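Local coordinates for protein alpha-glucosidase ([Eubacterium] rectale, PDB 6PNR) that probably hydrolyses alpha-sulfoquinovosides, glycosides of the sulfonated sugar of sulfolipids, as a family 31 glycoside hydrolase, at residues A[20-25]-A[71-76]; A[590-595]-A[612-617]. One frame throughout, in Å; residues are numbered along the deposited sequence.

Contact 1. Residues A[20-25]-A[71-76]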
loop_
_atom_site.group_PDB
_atom_site.type_symbol
_atom_site.label_atom_id
_atom_site.label_comp_id
_atom_site.label_asym_id
_atom_site.label_seq_id
_atom_site.Cartn_x
_atom_site.Cartn_y
_atom_site.Cartn_z
ATOM N N LEU A 20 -13.524 15.371 -26.589
ATOM C CA LEU A 20 -12.459 16.260 -26.144
ATOM C C LEU A 20 -13.022 17.648 -25.898
ATOM O O LEU A 20 -13.891 18.115 -26.641
ATOM C CB LEU A 20 -11.315 16.366 -27.166
ATOM C CG LEU A 20 -10.415 15.150 -27.393
ATOM C CD1 LEU A 20 -9.241 15.526 -28.278
ATOM C CD2 LEU A 20 -9.914 14.576 -26.061
ATOM N N GLU A 21 -12.510 18.312 -24.868
ATOM C CA GLU A 21 -12.882 19.695 -24.611
ATOM C C GLU A 21 -11.735 20.403 -23.914
ATOM O O GLU A 21 -11.089 19.831 -23.031
ATOM C CB GLU A 21 -14.148 19.793 -23.755
ATOM C CG GLU A 21 -14.563 21.229 -23.452
ATOM C CD GLU A 21 -15.769 21.314 -22.537
ATOM O OE1 GLU A 21 -16.402 20.265 -22.277
ATOM O OE2 GLU A 21 -16.080 22.433 -22.073
ATOM N N HIS A 22 -11.476 21.638 -24.331
ATOM C CA HIS A 22 -10.640 22.555 -23.572
ATOM C C HIS A 22 -11.357 23.886 -23.446
ATOM O O HIS A 22 -11.580 24.571 -24.448
ATOM C CB HIS A 22 -9.271 22.781 -24.206
ATOM C CG HIS A 22 -8.434 23.755 -23.437
ATOM N ND1 HIS A 22 -7.584 23.369 -22.421
ATOM C CD2 HIS A 22 -8.362 25.108 -23.491
ATOM C CE1 HIS A 22 -7.002 24.436 -21.904
ATOM N NE2 HIS A 22 -7.458 25.504 -22.535
ATOM N N SER A 23 -11.711 24.249 -22.218
ATOM C CA SER A 23 -12.153 25.592 -21.882
ATOM C C SER A 23 -11.460 25.984 -20.590
ATOM O O SER A 23 -10.765 25.173 -19.972
ATOM C CB SER A 23 -13.677 25.671 -21.737
ATOM O OG SER A 23 -14.152 24.697 -20.827
ATOM N N LYS A 24 -11.637 27.241 -20.176
ATOM C CA LYS A 24 -11.096 27.625 -18.878
ATOM C C LYS A 24 -11.759 26.837 -17.754
ATOM O O LYS A 24 -11.103 26.511 -16.758
ATOM C CB LYS A 24 -11.245 29.130 -18.646
ATOM C CG LYS A 24 -10.350 29.640 -17.512
ATOM C CD LYS A 24 -10.406 31.156 -17.344
ATOM C CE LYS A 24 -11.698 31.601 -16.679
ATOM N NZ LYS A 24 -11.681 33.060 -16.366
ATOM N N GLU A 25 -13.043 26.494 -17.908
ATOM C CA GLU A 25 -13.741 25.721 -16.883
ATOM C C GLU A 25 -13.351 24.247 -16.896
ATOM O O GLU A 25 -13.324 23.610 -15.835
ATOM C CB GLU A 25 -15.258 25.844 -17.057
ATOM C CG GLU A 25 -15.804 27.261 -16.956
ATOM C CD GLU A 25 -15.699 28.040 -18.265
ATOM O OE1 GLU A 25 -15.457 27.418 -19.326
ATOM O OE2 GLU A 25 -15.862 29.280 -18.229
ATOM N N LEU A 71 -3.256 24.776 -31.581
ATOM C CA LEU A 71 -3.569 25.335 -30.271
ATOM C C LEU A 71 -2.261 25.649 -29.554
ATOM O O LEU A 71 -1.474 24.740 -29.262
ATOM C CB LEU A 71 -4.413 24.367 -29.441
ATOM C CG LEU A 71 -5.642 23.715 -30.083
ATOM C CD1 LEU A 71 -6.315 22.791 -29.088
ATOM C CD2 LEU A 71 -6.632 24.751 -30.585
ATOM N N CYS A 72 -2.025 26.931 -29.282
ATOM C CA CYS A 72 -0.880 27.373 -28.494
ATOM C C CYS A 72 -1.305 27.554 -27.043
ATOM O O CYS A 72 -2.336 28.183 -26.768
ATOM C CB CYS A 72 -0.306 28.680 -29.047
ATOM S SG CYS A 72 0.147 28.588 -30.801
ATOM N N PHE A 73 -0.520 26.992 -26.123
ATOM C CA PHE A 73 -0.789 27.034 -24.685
ATOM C C PHE A 73 0.379 27.750 -24.036
ATOM O O PHE A 73 1.324 27.109 -23.566
ATOM C CB PHE A 73 -0.970 25.641 -24.091
ATOM C CG PHE A 73 -2.133 24.889 -24.640
ATOM C CD1 PHE A 73 -3.402 25.080 -24.120
ATOM C CD2 PHE A 73 -1.958 23.968 -25.660
ATOM C CE1 PHE A 73 -4.484 24.377 -24.627
ATOM C CE2 PHE A 73 -3.021 23.263 -26.157
ATOM C CZ PHE A 73 -4.294 23.466 -25.648
ATOM N N GLU A 74 0.307 29.081 -24.010
ATOM C CA GLU A 74 1.345 29.916 -23.421
ATOM C C GLU A 74 2.711 29.559 -23.988
ATOM O O GLU A 74 2.851 29.341 -25.197
ATOM C CB GLU A 74 1.328 29.782 -21.896
ATOM C CG GLU A 74 0.085 30.378 -21.250
ATOM C CD GLU A 74 -0.289 29.714 -19.929
ATOM O OE1 GLU A 74 -0.806 28.568 -19.952
ATOM O OE2 GLU A 74 -0.068 30.341 -18.869
ATOM N N SER A 75 3.728 29.504 -23.132
ATOM C CA SER A 75 5.055 29.063 -23.538
ATOM C C SER A 75 5.341 27.627 -23.110
ATOM O O SER A 75 6.483 27.295 -22.779
ATOM C CB SER A 75 6.123 30.008 -22.984
ATOM O OG SER A 75 6.150 31.227 -23.714
ATOM N N TYR A 76 4.323 26.762 -23.122
ATOM C CA TYR A 76 4.470 25.392 -22.641
ATOM C C TYR A 76 4.311 24.354 -23.746
ATOM O O TYR A 76 5.199 23.519 -23.935
ATOM C CB TYR A 76 3.464 25.119 -21.517
ATOM C CG TYR A 76 3.693 25.939 -20.262
ATOM C CD1 TYR A 76 4.858 25.805 -19.517
ATOM C CD2 TYR A 76 2.736 26.837 -19.823
ATOM C CE1 TYR A 76 5.060 26.562 -18.364
ATOM C CE2 TYR A 76 2.924 27.585 -18.683
ATOM C CZ TYR A 76 4.081 27.450 -17.962
ATOM O OH TYR A 76 4.237 28.213 -16.834
#
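H22 and F73 meet as a T-shaped aromatic pair, and this pair carries nearly all of the contact. The two ring centroids lie 5.2 Å apart and the planes are inclined at 74°, with F73 giving its edge and H22 its face. One atom does the touching: F73 CE1 stands 3.7 Å above the imidazole plane of H22, over its centre. From there its distances to the ring atoms of H22 run from 3.7 Å at CE1 to 4.2 Å at CG, a spread small enough to show a centred approach. H22 reaches across because its CG is anti to the backbone N (chi1 178°).

Polar bonds fix the surroundings. H22 ND1 is hydrogen-bonded to the backbone N of M28, which holds the imidazole rotation; as ND1 must accept there, NE2 probably carries the proton. S23 OG donates to E21 OE2 at 3.2 Å and also bonds R26 N, tying the chain at S23 to both sides. Beyond F73, the backbone bond from Y76 N to F73 O, 3.1 Å, closes a type II' beta turn, E74 taking a positive phi (52°), that leads from strand 68-73 into 77-83. E74 N is held by T60 OG1.

Nonpolar neighbours complete the setting: L71 rests on F10, and H22 also touches L59. Both rings are buried.

The CA atoms of H22 and L71, the nearest across the segments, are 10.1 Å apart. That distance excludes strand pairing. The T-shaped pair instead joins edge strand 17-22 of a three-stranded antiparallel sheet to strand 68-73 of an eight-stranded one, side chain to side chain, as where two beta sheets pack together, in the N-terminal beta-rich part of this family 31 enzyme.

Contact 2. Residues A[590-595]-A[612-617]. With SO4 (sulfate ion), chain D.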
loop_
_atom_site.group_PDB
_atom_site.type_symbol
_atom_site.label_atom_id
_atom_site.label_comp_id
_atom_site.label_asym_id
_atom_site.label_seq_id
_atom_site.Cartn_x
_atom_site.Cartn_y
_atom_site.Cartn_z
ATOM N N GLN A 590 -16.574 -10.707 -18.334
ATOM C CA GLN A 590 -15.177 -10.901 -18.691
ATOM C C GLN A 590 -14.677 -12.326 -18.486
ATOM O O GLN A 590 -13.489 -12.581 -18.720
ATOM C CB GLN A 590 -14.282 -9.906 -17.925
ATOM C CG GLN A 590 -14.160 -10.166 -16.430
ATOM C CD GLN A 590 -13.164 -9.238 -15.747
ATOM O OE1 GLN A 590 -13.230 -8.016 -15.885
ATOM N NE2 GLN A 590 -12.223 -9.823 -15.009
ATOM N N TYR A 591 -15.535 -13.265 -18.074
ATOM C CA TYR A 591 -15.140 -14.667 -17.967
ATOM C C TYR A 591 -15.932 -15.565 -18.920
ATOM O O TYR A 591 -15.905 -16.797 -18.783
ATOM C CB TYR A 591 -15.253 -15.140 -16.510
ATOM C CG TYR A 591 -14.354 -14.339 -15.568
ATOM C CD1 TYR A 591 -12.980 -14.290 -15.760
ATOM C CD2 TYR A 591 -14.884 -13.625 -14.507
ATOM C CE1 TYR A 591 -12.157 -13.553 -14.906
ATOM C CE2 TYR A 591 -14.073 -12.900 -13.644
ATOM C CZ TYR A 591 -12.718 -12.871 -13.845
ATOM O OH TYR A 591 -11.928 -12.121 -13.005
ATOM N N GLU A 592 -16.625 -14.981 -19.887
ATOM C CA GLU A 592 -17.065 -15.688 -21.083
ATOM C C GLU A 592 -16.453 -14.997 -22.295
ATOM O O GLU A 592 -16.181 -13.793 -22.261
ATOM C CB GLU A 592 -18.604 -15.697 -21.227
ATOM C CG GLU A 592 -19.351 -15.929 -19.915
ATOM C CD GLU A 592 -20.850 -16.030 -20.112
ATOM O OE1 GLU A 592 -21.348 -15.521 -21.140
ATOM O OE2 GLU A 592 -21.527 -16.616 -19.242
ATOM N N TYR A 593 -16.247 -15.757 -23.366
ATOM C CA TYR A 593 -15.778 -15.186 -24.623
ATOM C C TYR A 593 -16.438 -15.893 -25.799
ATOM O O TYR A 593 -16.840 -17.054 -25.697
ATOM C CB TYR A 593 -14.240 -15.266 -24.762
ATOM C CG TYR A 593 -13.636 -16.662 -24.752
ATOM C CD1 TYR A 593 -13.255 -17.275 -23.554
ATOM C CD2 TYR A 593 -13.409 -17.353 -25.936
ATOM C CE1 TYR A 593 -12.677 -18.554 -23.546
ATOM C CE2 TYR A 593 -12.845 -18.624 -25.939
ATOM C CZ TYR A 593 -12.476 -19.220 -24.747
ATOM O OH TYR A 593 -11.912 -20.483 -24.765
ATOM N N LEU A 594 -16.563 -15.165 -26.916
ATOM C CA LEU A 594 -16.947 -15.780 -28.181
ATOM C C LEU A 594 -15.690 -16.341 -28.835
ATOM O O LEU A 594 -14.710 -15.612 -29.024
ATOM C CB LEU A 594 -17.643 -14.771 -29.106
ATOM C CG LEU A 594 -18.861 -14.063 -28.494
ATOM C CD1 LEU A 594 -19.459 -12.979 -29.412
ATOM C CD2 LEU A 594 -19.918 -15.087 -28.105
ATOM N N PHE A 595 -15.701 -17.640 -29.128
ATOM C CA PHE A 595 -14.611 -18.318 -29.826
ATOM C C PHE A 595 -14.949 -18.205 -31.306
ATOM O O PHE A 595 -15.646 -19.046 -31.872
ATOM C CB PHE A 595 -14.501 -19.764 -29.353
ATOM C CG PHE A 595 -13.395 -20.562 -30.001
ATOM C CD1 PHE A 595 -12.097 -20.076 -30.055
ATOM C CD2 PHE A 595 -13.648 -21.833 -30.491
ATOM C CE1 PHE A 595 -11.075 -20.828 -30.623
ATOM C CE2 PHE A 595 -12.633 -22.595 -31.058
ATOM C CZ PHE A 595 -11.345 -22.088 -31.121
ATOM N N TRP A 612 -22.712 -25.026 -14.108
ATOM C CA TRP A 612 -22.124 -23.705 -14.312
ATOM C C TRP A 612 -23.195 -22.751 -14.825
ATOM O O TRP A 612 -23.974 -23.117 -15.707
ATOM C CB TRP A 612 -20.935 -23.776 -15.289
ATOM C CG TRP A 612 -20.056 -22.536 -15.277
ATOM C CD1 TRP A 612 -19.909 -21.618 -16.285
ATOM C CD2 TRP A 612 -19.210 -22.090 -14.205
ATOM N NE1 TRP A 612 -19.029 -20.626 -15.900
ATOM C CE2 TRP A 612 -18.584 -20.895 -14.632
ATOM C CE3 TRP A 612 -18.912 -22.591 -12.931
ATOM C CZ2 TRP A 612 -17.685 -20.192 -13.825
ATOM C CZ3 TRP A 612 -18.024 -21.890 -12.127
ATOM C CH2 TRP A 612 -17.422 -20.701 -12.577
ATOM N N ASP A 613 -23.248 -21.549 -14.242
ATOM C CA ASP A 613 -24.158 -20.503 -14.697
ATOM C C ASP A 613 -23.566 -19.804 -15.913
ATOM O O ASP A 613 -22.390 -19.434 -15.909
ATOM C CB ASP A 613 -24.408 -19.474 -13.589
ATOM C CG ASP A 613 -25.134 -20.060 -12.384
ATOM O OD1 ASP A 613 -25.938 -21.005 -12.559
ATOM O OD2 ASP A 613 -24.902 -19.570 -11.257
ATOM N N VAL A 614 -24.382 -19.606 -16.947
ATOM C CA VAL A 614 -23.935 -19.005 -18.200
ATOM C C VAL A 614 -24.917 -17.914 -18.588
ATOM O O VAL A 614 -26.134 -18.097 -18.472
ATOM C CB VAL A 614 -23.836 -20.057 -19.327
ATOM C CG1 VAL A 614 -23.375 -19.421 -20.640
ATOM C CG2 VAL A 614 -22.929 -21.218 -18.915
ATOM N N TYR A 615 -24.402 -16.781 -19.050
ATOM C CA TYR A 615 -25.233 -15.793 -19.719
ATOM C C TYR A 615 -25.033 -15.918 -21.224
ATOM O O TYR A 615 -23.915 -15.747 -21.720
ATOM C CB TYR A 615 -24.923 -14.366 -19.271
ATOM C CG TYR A 615 -25.692 -13.374 -20.121
ATOM C CD1 TYR A 615 -27.018 -13.072 -19.831
ATOM C CD2 TYR A 615 -25.113 -12.778 -21.240
ATOM C CE1 TYR A 615 -27.742 -12.188 -20.615
ATOM C CE2 TYR A 615 -25.834 -11.891 -22.035
ATOM C CZ TYR A 615 -27.149 -11.600 -21.711
ATOM O OH TYR A 615 -27.882 -10.725 -22.480
ATOM N N LEU A 616 -26.121 -16.194 -21.952
ATOM C CA LEU A 616 -26.083 -16.215 -23.409
ATOM C C LEU A 616 -26.755 -14.970 -23.972
ATOM O O LEU A 616 -27.866 -14.628 -23.546
ATOM C CB LEU A 616 -26.780 -17.463 -23.962
ATOM C CG LEU A 616 -26.153 -18.824 -23.699
ATOM C CD1 LEU A 616 -27.036 -19.910 -24.288
ATOM C CD2 LEU A 616 -24.756 -18.883 -24.290
ATOM N N PRO A 617 -26.121 -14.266 -24.906
ATOM C CA PRO A 617 -26.827 -13.207 -25.637
ATOM C C PRO A 617 -27.973 -13.790 -26.452
ATOM O O PRO A 617 -28.019 -14.989 -26.729
ATOM C CB PRO A 617 -25.745 -12.616 -26.552
ATOM C CG PRO A 617 -24.430 -13.046 -25.930
ATOM C CD PRO A 617 -24.702 -14.369 -25.291
HETATM S S SO4 D . -18.493 -12.355 -15.545
HETATM O O1 SO4 D . -17.715 -11.138 -15.816
HETATM O O2 SO4 D . -19.924 -12.011 -15.518
HETATM O O3 SO4 D . -18.129 -12.901 -14.230
HETATM O O4 SO4 D . -18.252 -13.361 -16.596
HETATM O O HOH W 1 -17.005 -18.725 -17.129
#
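E592 reaches across to V614 and Y615, and its carboxylate makes the direct link between the segments. From CB, CG is anti to the carbonyl carbon and the chain runs on extended (chi2 -176°), the side chain passing against L600 of strand 599-601. E592 CD lies 3.5 Å from Y615 O. E592 OE2 accepts from Y615 N at 2.9 Å through its syn lone pair, in a nearly straight bond (161°), and lies 3.6 Å from V614 CG1. E592 OE1 sits 2.6 Å from Y615 O, short enough to suggest a protonated carboxyl group. With an alanine here, Y615 N would probably lose its carboxylate acceptor and strand 611-616 its direct polar link to this loop.

A water adds a second bridge, donating to Y591 O and accepting from W612 NE1 at 3.0 Å. Facing the loop, a sulfate, probably from the crystallisation liquor, receives Q590 N on O1 at 2.8 Å and Y591 N on O4 at 3.1 Å.

W612, V614 and L616 bond through their backbones to strand 633-638; Y615 N, on the other edge, is taken by E592, and if the acid is protonated the pair would resemble the two-bond pairing of a neighbouring strand. The carboxylate thus joins, within the family 31 C-terminal domain, strand 611-616 of the two-stranded sheet to the loop leading into strand 593-595 of the six-stranded one.

How the contacts relate
From the N terminus, contact 1 comes first: residues 20-25 are met again by 71-76 after 45 intervening residues, 33 in strands and none helical, so it closes a helix-free, mostly beta segment. The chain then completes the N-terminal beta-rich region and runs through the TIM-barrel domain, whose pocket residues, from Q273 to H523, hold the aza-sugar inhibitor. Only afterwards does contact 2 open, closing a short loop of 16 residues between 590-595 and 612-617. The two are therefore in series, neither nested nor crossed. Their centres lie 44 Å apart and their nearest atoms about 25 Å, so each ties sheets together within its own end of the fold.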